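Local coordinates for protein succinylglutamate desuccinylase (Chromobacterium violaceum, PDB 1YW4) that probably hydrolyses N-succinyl-L-glutamate to succinate and L-glutamate with one zinc ion per subunit, the last step of arginine degradation by the AST pathway, at residues G45-H56 against A139-H149; I152-F160 against A276-L284. All blocks are in the same frame, centred on the assembly; numbering follows the deposited sequence.

Contact 1 (G45-H56 against A139-H149); sequences GADSVLLSCGVH and ARARKLHYDLH. With ZN (zinc ion), chain C.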
loop_
_atom_site.group_PDB
_atom_site.type_symbol
_atom_site.label_atom_id
_atom_site.label_comp_id
_atom_site.label_asym_id
_atom_site.label_seq_id
_atom_site.Cartn_x
_atom_site.Cartn_y
_atom_site.Cartn_z
ATOM N N GLY A 45 -27.323 -5.326 27.259
ATOM C CA GLY A 45 -27.277 -4.139 26.432
ATOM C C GLY A 45 -26.055 -3.259 26.615
ATOM O O GLY A 45 -25.888 -2.280 25.888
ATOM N N ALA A 46 -25.198 -3.589 27.577
ATOM C CA ALA A 46 -23.996 -2.791 27.817
ATOM C C ALA A 46 -22.831 -3.261 26.946
ATOM O O ALA A 46 -22.779 -4.421 26.539
ATOM C CB ALA A 46 -23.612 -2.864 29.287
ATOM N N ASP A 47 -21.902 -2.357 26.647
ATOM C CA ASP A 47 -20.745 -2.726 25.835
ATOM C C ASP A 47 -19.959 -3.790 26.575
ATOM O O ASP A 47 -19.883 -3.769 27.800
ATOM C CB ASP A 47 -19.835 -1.525 25.582
ATOM C CG ASP A 47 -20.457 -0.505 24.646
ATOM O OD1 ASP A 47 -21.154 -0.924 23.697
ATOM O OD2 ASP A 47 -20.233 0.707 24.856
ATOM N N SER A 48 -19.361 -4.711 25.827
ATOM C CA SER A 48 -18.593 -5.789 26.430
ATOM C C SER A 48 -17.107 -5.587 26.198
ATOM O O SER A 48 -16.656 -5.451 25.061
ATOM C CB SER A 48 -19.042 -7.126 25.854
ATOM O OG SER A 48 -20.391 -7.390 26.223
ATOM N N VAL A 49 -16.347 -5.576 27.284
ATOM C CA VAL A 49 -14.916 -5.354 27.191
ATOM C C VAL A 49 -14.091 -6.516 27.714
ATOM O O VAL A 49 -14.319 -6.996 28.814
ATOM C CB VAL A 49 -14.532 -4.056 27.940
ATOM C CG1 VAL A 49 -13.026 -3.866 27.944
ATOM C CG2 VAL A 49 -15.205 -2.861 27.259
ATOM N N LEU A 50 -13.144 -6.978 26.897
ATOM C CA LEU A 50 -12.247 -8.063 27.282
ATOM C C LEU A 50 -10.842 -7.486 27.393
ATOM O O LEU A 50 -10.306 -6.967 26.417
ATOM C CB LEU A 50 -12.250 -9.176 26.228
ATOM C CG LEU A 50 -11.187 -10.271 26.416
ATOM C CD1 LEU A 50 -11.343 -10.889 27.792
ATOM C CD2 LEU A 50 -11.319 -11.342 25.331
ATOM N N LEU A 51 -10.262 -7.540 28.586
ATOM C CA LEU A 51 -8.902 -7.061 28.780
ATOM C C LEU A 51 -8.056 -8.268 29.178
ATOM O O LEU A 51 -8.303 -8.911 30.200
ATOM C CB LEU A 51 -8.826 -6.019 29.896
ATOM C CG LEU A 51 -9.699 -4.752 29.800
ATOM C CD1 LEU A 51 -9.407 -3.864 31.014
ATOM C CD2 LEU A 51 -9.414 -4.001 28.510
ATOM N N SER A 52 -7.070 -8.586 28.359
ATOM C CA SER A 52 -6.203 -9.697 28.687
ATOM C C SER A 52 -4.798 -9.133 28.872
ATOM O O SER A 52 -4.383 -8.215 28.160
ATOM C CB SER A 52 -6.246 -10.761 27.585
ATOM O OG SER A 52 -5.909 -10.225 26.319
ATOM N N CYS A 53 -4.089 -9.650 29.869
ATOM C CA CYS A 53 -2.732 -9.201 30.151
ATOM C C CYS A 53 -1.941 -10.392 30.645
ATOM O O CYS A 53 -2.521 -11.410 31.013
ATOM C CB CYS A 53 -2.737 -8.102 31.217
ATOM S SG CYS A 53 -3.524 -8.552 32.774
ATOM N N GLY A 54 -0.618 -10.287 30.645
ATOM C CA GLY A 54 0.165 -11.409 31.113
ATOM C C GLY A 54 0.144 -12.601 30.170
ATOM O O GLY A 54 0.360 -13.726 30.612
ATOM N N VAL A 55 -0.161 -12.383 28.890
ATOM C CA VAL A 55 -0.112 -13.484 27.928
ATOM C C VAL A 55 1.355 -13.917 28.002
ATOM O O VAL A 55 1.682 -15.106 27.906
ATOM C CB VAL A 55 -0.469 -13.008 26.495
ATOM C CG1 VAL A 55 0.025 -14.015 25.460
ATOM C CG2 VAL A 55 -1.991 -12.862 26.369
ATOM N N HIS A 56 2.222 -12.921 28.182
ATOM C CA HIS A 56 3.653 -13.126 28.365
ATOM C C HIS A 56 3.862 -12.705 29.828
ATOM O O HIS A 56 3.562 -11.573 30.210
ATOM C CB HIS A 56 4.446 -12.259 27.377
ATOM C CG HIS A 56 4.354 -12.750 25.966
ATOM N ND1 HIS A 56 4.197 -11.905 24.890
ATOM C CD2 HIS A 56 4.329 -14.007 25.465
ATOM C CE1 HIS A 56 4.072 -12.620 23.786
ATOM N NE2 HIS A 56 4.147 -13.899 24.108
ATOM N N ALA A 139 -22.803 -10.798 24.237
ATOM C CA ALA A 139 -22.753 -9.360 24.005
ATOM C C ALA A 139 -23.864 -8.877 23.073
ATOM O O ALA A 139 -24.142 -9.496 22.048
ATOM C CB ALA A 139 -21.395 -8.980 23.432
ATOM N N ARG A 140 -24.492 -7.764 23.431
ATOM C CA ARG A 140 -25.560 -7.210 22.614
ATOM C C ARG A 140 -25.174 -5.843 22.075
ATOM O O ARG A 140 -25.795 -5.335 21.145
ATOM C CB ARG A 140 -26.854 -7.127 23.426
ATOM C CG ARG A 140 -27.480 -8.498 23.657
ATOM C CD ARG A 140 -27.960 -9.078 22.331
ATOM N NE ARG A 140 -27.667 -10.501 22.187
ATOM C CZ ARG A 140 -28.142 -11.455 22.981
ATOM N NH1 ARG A 140 -27.815 -12.722 22.761
ATOM N NH2 ARG A 140 -28.939 -11.143 23.996
ATOM N N ALA A 141 -24.140 -5.258 22.667
ATOM C CA ALA A 141 -23.652 -3.958 22.241
ATOM C C ALA A 141 -22.281 -4.156 21.606
ATOM O O ALA A 141 -22.067 -5.123 20.873
ATOM C CB ALA A 141 -23.561 -3.015 23.435
ATOM N N ARG A 142 -21.350 -3.255 21.888
ATOM C CA ARG A 142 -20.015 -3.366 21.314
ATOM C C ARG A 142 -19.205 -4.509 21.934
ATOM O O ARG A 142 -19.382 -4.852 23.101
ATOM C CB ARG A 142 -19.259 -2.049 21.488
ATOM C CG ARG A 142 -19.896 -0.849 20.798
ATOM C CD ARG A 142 -18.974 0.357 20.866
ATOM N NE ARG A 142 -18.711 0.776 22.239
ATOM C CZ ARG A 142 -17.756 1.633 22.589
ATOM N NH1 ARG A 142 -16.965 2.165 21.669
ATOM N NH2 ARG A 142 -17.587 1.959 23.860
ATOM N N LYS A 143 -18.331 -5.102 21.128
ATOM C CA LYS A 143 -17.450 -6.181 21.569
ATOM C C LYS A 143 -16.008 -5.686 21.399
ATOM O O LYS A 143 -15.497 -5.600 20.282
ATOM C CB LYS A 143 -17.704 -7.437 20.734
ATOM C CG LYS A 143 -19.064 -8.072 21.014
ATOM C CD LYS A 143 -19.325 -9.287 20.142
ATOM C CE LYS A 143 -19.415 -8.910 18.682
ATOM N NZ LYS A 143 -20.518 -7.935 18.439
ATOM N N LEU A 144 -15.365 -5.361 22.518
ATOM C CA LEU A 144 -14.010 -4.822 22.501
ATOM C C LEU A 144 -12.992 -5.664 23.265
ATOM O O LEU A 144 -13.218 -6.042 24.411
ATOM C CB LEU A 144 -14.026 -3.407 23.084
ATOM C CG LEU A 144 -15.000 -2.407 22.454
ATOM C CD1 LEU A 144 -15.039 -1.133 23.296
ATOM C CD2 LEU A 144 -14.575 -2.099 21.036
ATOM N N HIS A 145 -11.864 -5.928 22.618
ATOM C CA HIS A 145 -10.794 -6.720 23.202
ATOM C C HIS A 145 -9.430 -6.057 23.046
ATOM O O HIS A 145 -8.982 -5.805 21.932
ATOM C CB HIS A 145 -10.754 -8.101 22.550
ATOM C CG HIS A 145 -9.617 -8.953 23.020
ATOM N ND1 HIS A 145 -9.009 -8.774 24.246
ATOM C CD2 HIS A 145 -9.001 -10.012 22.447
ATOM C CE1 HIS A 145 -8.071 -9.690 24.406
ATOM N NE2 HIS A 145 -8.046 -10.453 23.329
ATOM N N TYR A 146 -8.781 -5.768 24.166
ATOM C CA TYR A 146 -7.461 -5.166 24.129
ATOM C C TYR A 146 -6.543 -6.133 24.847
ATOM O O TYR A 146 -6.697 -6.408 26.042
ATOM C CB TYR A 146 -7.454 -3.808 24.831
ATOM C CG TYR A 146 -8.472 -2.850 24.256
ATOM C CD1 TYR A 146 -8.320 -2.325 22.969
ATOM C CD2 TYR A 146 -9.617 -2.519 24.976
ATOM C CE1 TYR A 146 -9.294 -1.492 22.412
ATOM C CE2 TYR A 146 -10.595 -1.690 24.436
ATOM C CZ TYR A 146 -10.430 -1.182 23.156
ATOM O OH TYR A 146 -11.407 -0.376 22.617
ATOM N N ASP A 147 -5.626 -6.701 24.074
ATOM C CA ASP A 147 -4.655 -7.630 24.611
ATOM C C ASP A 147 -3.440 -6.734 24.865
ATOM O O ASP A 147 -2.809 -6.238 23.933
ATOM C CB ASP A 147 -4.363 -8.730 23.590
ATOM C CG ASP A 147 -3.427 -9.778 24.133
ATOM O OD1 ASP A 147 -3.447 -9.985 25.372
ATOM O OD2 ASP A 147 -2.684 -10.386 23.330
ATOM N N LEU A 148 -3.153 -6.518 26.145
ATOM C CA LEU A 148 -2.079 -5.638 26.603
ATOM C C LEU A 148 -0.700 -6.285 26.744
ATOM O O LEU A 148 -0.542 -7.264 27.458
ATOM C CB LEU A 148 -2.496 -5.024 27.942
ATOM C CG LEU A 148 -3.966 -4.596 28.019
ATOM C CD1 LEU A 148 -4.266 -3.906 29.360
ATOM C CD2 LEU A 148 -4.259 -3.646 26.864
ATOM N N HIS A 149 0.295 -5.692 26.084
ATOM C CA HIS A 149 1.659 -6.200 26.094
ATOM C C HIS A 149 2.696 -5.098 26.315
ATOM O O HIS A 149 2.392 -3.907 26.213
ATOM C CB HIS A 149 1.977 -6.862 24.740
ATOM C CG HIS A 149 1.176 -8.095 24.452
ATOM N ND1 HIS A 149 1.733 -9.355 24.430
ATOM C CD2 HIS A 149 -0.132 -8.259 24.142
ATOM C CE1 HIS A 149 0.808 -10.243 24.119
ATOM N NE2 HIS A 149 -0.335 -9.604 23.939
HETATM ZN ZN ZN C . 4.045 -9.632 24.539
HETATM O O HOH W 1 -21.918 -5.859 24.204
HETATM O O HOH W 2 -24.581 -6.839 26.115
HETATM O O HOH W 3 0.617 -7.722 30.139
HETATM O O HOH W 4 -1.238 -10.020 27.239
HETATM O O HOH W 5 5.329 -7.966 23.536
#

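Contact 2 (I152-F160 against A276-L284); sequences IRGSVFEKF and ADSVENFTL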
loop_
_atom_site.group_PDB
_atom_site.type_symbol
_atom_site.label_atom_id
_atom_site.label_comp_id
_atom_site.label_asym_id
_atom_site.label_seq_id
_atom_site.Cartn_x
_atom_site.Cartn_y
_atom_site.Cartn_z
ATOM N N ILE A 152 10.795 -5.990 25.493
ATOM C CA ILE A 152 12.177 -5.700 25.862
ATOM C C ILE A 152 12.798 -4.768 24.822
ATOM O O ILE A 152 13.413 -3.766 25.174
ATOM C CB ILE A 152 13.035 -6.988 25.931
ATOM C CG1 ILE A 152 12.604 -7.862 27.113
ATOM C CG2 ILE A 152 14.517 -6.627 26.059
ATOM C CD1 ILE A 152 11.284 -8.576 26.915
ATOM N N ARG A 153 12.645 -5.104 23.542
ATOM C CA ARG A 153 13.199 -4.282 22.459
ATOM C C ARG A 153 12.374 -3.005 22.332
ATOM O O ARG A 153 11.144 -3.057 22.294
ATOM C CB ARG A 153 13.174 -5.052 21.131
ATOM C CG ARG A 153 13.738 -4.280 19.925
ATOM C CD ARG A 153 13.565 -5.057 18.622
ATOM N NE ARG A 153 14.207 -6.371 18.667
ATOM C CZ ARG A 153 15.522 -6.561 18.680
ATOM N NH1 ARG A 153 16.345 -5.519 18.648
ATOM N NH2 ARG A 153 16.011 -7.793 18.721
ATOM N N GLY A 154 13.061 -1.866 22.277
ATOM C CA GLY A 154 12.389 -0.584 22.155
ATOM C C GLY A 154 11.829 -0.346 20.767
ATOM O O GLY A 154 12.009 -1.161 19.859
ATOM N N SER A 155 11.160 0.784 20.587
ATOM C CA SER A 155 10.562 1.092 19.301
ATOM C C SER A 155 10.534 2.585 18.979
ATOM O O SER A 155 10.461 3.416 19.880
ATOM C CB SER A 155 9.141 0.527 19.271
ATOM O OG SER A 155 8.416 1.001 18.157
ATOM N N VAL A 156 10.596 2.925 17.694
ATOM C CA VAL A 156 10.543 4.326 17.280
ATOM C C VAL A 156 9.196 4.888 17.715
ATOM O O VAL A 156 9.078 6.065 18.062
ATOM C CB VAL A 156 10.668 4.476 15.755
ATOM C CG1 VAL A 156 10.344 5.919 15.346
ATOM C CG2 VAL A 156 12.074 4.100 15.316
ATOM N N PHE A 157 8.179 4.032 17.684
ATOM C CA PHE A 157 6.840 4.417 18.101
ATOM C C PHE A 157 6.604 3.736 19.441
ATOM O O PHE A 157 6.095 2.618 19.496
ATOM C CB PHE A 157 5.800 3.953 17.069
ATOM C CG PHE A 157 5.986 4.569 15.709
ATOM C CD1 PHE A 157 5.755 5.926 15.510
ATOM C CD2 PHE A 157 6.400 3.795 14.634
ATOM C CE1 PHE A 157 5.937 6.506 14.253
ATOM C CE2 PHE A 157 6.586 4.363 13.369
ATOM C CZ PHE A 157 6.353 5.721 13.183
ATOM N N GLU A 158 7.020 4.416 20.506
ATOM C CA GLU A 158 6.900 3.942 21.882
ATOM C C GLU A 158 5.720 3.002 22.085
ATOM O O GLU A 158 5.891 1.824 22.390
ATOM C CB GLU A 158 6.751 5.145 22.821
ATOM C CG GLU A 158 7.863 5.306 23.843
ATOM C CD GLU A 158 7.714 4.372 25.024
ATOM O OE1 GLU A 158 6.704 4.500 25.751
ATOM O OE2 GLU A 158 8.605 3.515 25.228
ATOM N N LYS A 159 4.520 3.533 21.905
ATOM C CA LYS A 159 3.317 2.749 22.076
ATOM C C LYS A 159 2.644 2.535 20.727
ATOM O O LYS A 159 2.388 3.494 19.998
ATOM C CB LYS A 159 2.384 3.474 23.044
ATOM C CG LYS A 159 3.018 3.701 24.415
ATOM C CD LYS A 159 2.210 4.663 25.259
ATOM C CE LYS A 159 2.186 6.047 24.637
ATOM N NZ LYS A 159 1.313 6.991 25.396
ATOM N N PHE A 160 2.383 1.278 20.378
ATOM C CA PHE A 160 1.729 0.998 19.112
ATOM C C PHE A 160 0.771 -0.180 19.203
ATOM O O PHE A 160 0.798 -0.951 20.163
ATOM C CB PHE A 160 2.770 0.800 17.996
ATOM C CG PHE A 160 3.589 -0.463 18.113
ATOM C CD1 PHE A 160 3.163 -1.641 17.514
ATOM C CD2 PHE A 160 4.794 -0.471 18.823
ATOM C CE1 PHE A 160 3.919 -2.811 17.619
ATOM C CE2 PHE A 160 5.554 -1.632 18.936
ATOM C CZ PHE A 160 5.117 -2.804 18.333
ATOM N N ALA A 276 22.260 -2.935 14.421
ATOM C CA ALA A 276 22.680 -3.223 15.790
ATOM C C ALA A 276 21.725 -4.230 16.421
ATOM O O ALA A 276 20.524 -4.216 16.151
ATOM C CB ALA A 276 22.701 -1.938 16.606
ATOM N N ASP A 277 22.263 -5.099 17.272
ATOM C CA ASP A 277 21.458 -6.123 17.929
ATOM C C ASP A 277 20.302 -5.519 18.718
ATOM O O ASP A 277 19.291 -6.177 18.954
ATOM C CB ASP A 277 22.330 -6.957 18.868
ATOM C CG ASP A 277 21.626 -8.204 19.362
ATOM O OD1 ASP A 277 21.441 -9.144 18.556
ATOM O OD2 ASP A 277 21.250 -8.247 20.553
ATOM N N SER A 278 20.458 -4.262 19.121
ATOM C CA SER A 278 19.429 -3.571 19.889
ATOM C C SER A 278 18.605 -2.605 19.041
ATOM O O SER A 278 17.948 -1.715 19.581
ATOM C CB SER A 278 20.073 -2.788 21.032
ATOM O OG SER A 278 20.810 -1.686 20.525
ATOM N N VAL A 279 18.642 -2.762 17.720
ATOM C CA VAL A 279 17.879 -1.873 16.841
ATOM C C VAL A 279 16.407 -1.827 17.258
ATOM O O VAL A 279 15.790 -2.864 17.501
ATOM C CB VAL A 279 17.980 -2.323 15.353
ATOM C CG1 VAL A 279 17.432 -3.727 15.186
ATOM C CG2 VAL A 279 17.229 -1.344 14.461
ATOM N N GLU A 280 15.850 -0.623 17.346
ATOM C CA GLU A 280 14.452 -0.452 17.745
ATOM C C GLU A 280 13.475 -0.858 16.649
ATOM O O GLU A 280 13.797 -0.799 15.462
ATOM C CB GLU A 280 14.181 1.007 18.134
ATOM C CG GLU A 280 14.828 1.443 19.440
ATOM C CD GLU A 280 14.538 2.890 19.792
ATOM O OE1 GLU A 280 14.922 3.312 20.902
ATOM O OE2 GLU A 280 13.934 3.609 18.967
ATOM N N ASN A 281 12.276 -1.270 17.055
ATOM C CA ASN A 281 11.257 -1.650 16.089
ATOM C C ASN A 281 10.809 -0.402 15.339
ATOM O O ASN A 281 10.807 0.703 15.893
ATOM C CB ASN A 281 10.035 -2.278 16.773
ATOM C CG ASN A 281 10.282 -3.698 17.231
ATOM O OD1 ASN A 281 10.721 -4.548 16.451
ATOM N ND2 ASN A 281 9.987 -3.972 18.506
ATOM N N PHE A 282 10.423 -0.600 14.083
ATOM C CA PHE A 282 9.960 0.466 13.199
ATOM C C PHE A 282 11.082 1.404 12.783
ATOM O O PHE A 282 10.834 2.530 12.355
ATOM C CB PHE A 282 8.823 1.251 13.859
ATOM C CG PHE A 282 7.550 0.462 14.006
ATOM C CD1 PHE A 282 6.800 0.103 12.886
ATOM C CD2 PHE A 282 7.104 0.068 15.266
ATOM C CE1 PHE A 282 5.623 -0.640 13.022
ATOM C CE2 PHE A 282 5.931 -0.673 15.411
ATOM C CZ PHE A 282 5.189 -1.028 14.291
ATOM N N THR A 283 12.323 0.941 12.913
ATOM C CA THR A 283 13.459 1.760 12.507
ATOM C C THR A 283 13.391 1.945 10.992
ATOM O O THR A 283 13.301 0.967 10.251
ATOM C CB THR A 283 14.800 1.094 12.862
ATOM O OG1 THR A 283 14.974 1.095 14.283
ATOM C CG2 THR A 283 15.954 1.841 12.213
ATOM N N LEU A 284 13.433 3.199 10.549
ATOM C CA LEU A 284 13.369 3.547 9.131
ATOM C C LEU A 284 14.598 3.075 8.350
ATOM O O LEU A 284 15.735 3.281 8.780
ATOM C CB LEU A 284 13.230 5.067 8.969
ATOM C CG LEU A 284 13.046 5.626 7.550
ATOM C CD1 LEU A 284 11.574 5.523 7.152
ATOM C CD2 LEU A 284 13.493 7.098 7.498
HETATM O O HOH W 6 8.752 -2.514 21.017
HETATM O O HOH W 7 18.954 -8.671 18.037
HETATM O O HOH W 8 16.044 -1.748 21.692
#

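Contact 1 (G45-H56 against A139-H149)
One face of the imidazole of His145 is covered by Leu50, whose CD2 sits 3.6 Å from the ring centroid in a CH-pi contact almost on the ring normal. The edge of the same ring works as well: ND1 of His145 donates to Leu50 O at 3.1 Å, coming from above the carbonyl plane while Tyr146 N donates to the same oxygen, so two donors hold one carbonyl. CG of His145 stands anti to its backbone N (chi1 176°), which lays the ring alongside Leu50. On the other face of the sheet, Leu51 CD2 meets the edge of the Tyr146 ring, whose hydroxyl is hydrogen-bonded to Gln176. Parallel strands 48-53 and 143-149 carry these groups in the catalytic domain of the AspA/AstE family. At the opposite end from the zinc, Asp47 OD1 accepts from Arg142 N, and OD2 forms a salt bridge with its NE (3.0 Å, a weak bond) and NH2. In the loop after strand 48-53, His56, and on the neighbouring strand, His149, each bind zinc through ND1 at 2.3 Å, with Glu59 and water 5 completing the site; NE2 of His56 is hydrogen-bonded to Asp104. Behind His149, its NE2 donates to Asp147 OD2 at 2.5 Å, and Ser52 OG donates to Asp147 OD1 at 2.6 Å. Ser52 thus positions a second-shell carboxylate, which probably fixes the rotation of the His149 ring and makes it a more electron-rich zinc ligand.

Contact 2 (I152-F160 against A276-L284)
Both NH1 protons of Arg153 are spent on backbone carbonyls of segment 276-284: one bond runs nearly straight to Asp277 O at 3.0 Å, in the guanidinium plane, and the other reaches Val279 O at 2.9 Å on a more bent path. The chain leaves extended, CG anti to the backbone N, and bends at chi3 (-58°), which turns the guanidinium edge onto the type I turn from Ala276 to Val279. Water 7 links NH2 to Asp277 O as well. Beyond the arginine the backbones meet in a single bridge, Asn281 N donating to Gly154 O and Val156 N to Asn281 O, while the amide OD1 of Asn281 is held by Phe310 N. Phe282 then enters an aromatic cluster. Its CE2 lies over the centre of the Phe160 ring, 3.6 Å from Phe160 CG, an edge-to-face pair with planes 83° apart. Phe157 presents its own edge to the face of Phe282 in an offset edge-to-face arrangement, CD2 of Phe157 lying 3.6 Å from CG of Phe282. Ser155 OG comes to the rim of the Phe282 ring, 3.3 Å from its CD2, and accepts from Phe157 N in an ST turn. Phe282 and Thr283 form a G1 beta bulge facing Ile308, the former at positive phi within the type II turn from Glu280 to Thr283. The whole is a loop-to-loop junction between the catalytic domain and the barrel-sandwich hybrid domain, reaching through Phe160 to the neighbourhood of Glu214, the predicted active-site residue.

The two contacts illustrate how chemistry follows place in the fold. Contact 1 is core: neighbouring parallel strands of one domain, regularly bonded along their length and leading to metal ligands, with helices 61-75 and 198-205 packed against it. Contact 2 is partly buried and nearer the surface, joining loops of two domains through a single backbone bridge, an arginine on carbonyls and an aromatic cluster. Their centres lie about 26 Å apart, yet residues 139-149 run almost directly into 152-160, so the strand that delivers a zinc ligand continues into the interdomain loop. Both approach Glu214, contact 1 through His149 and contact 2 through Phe160.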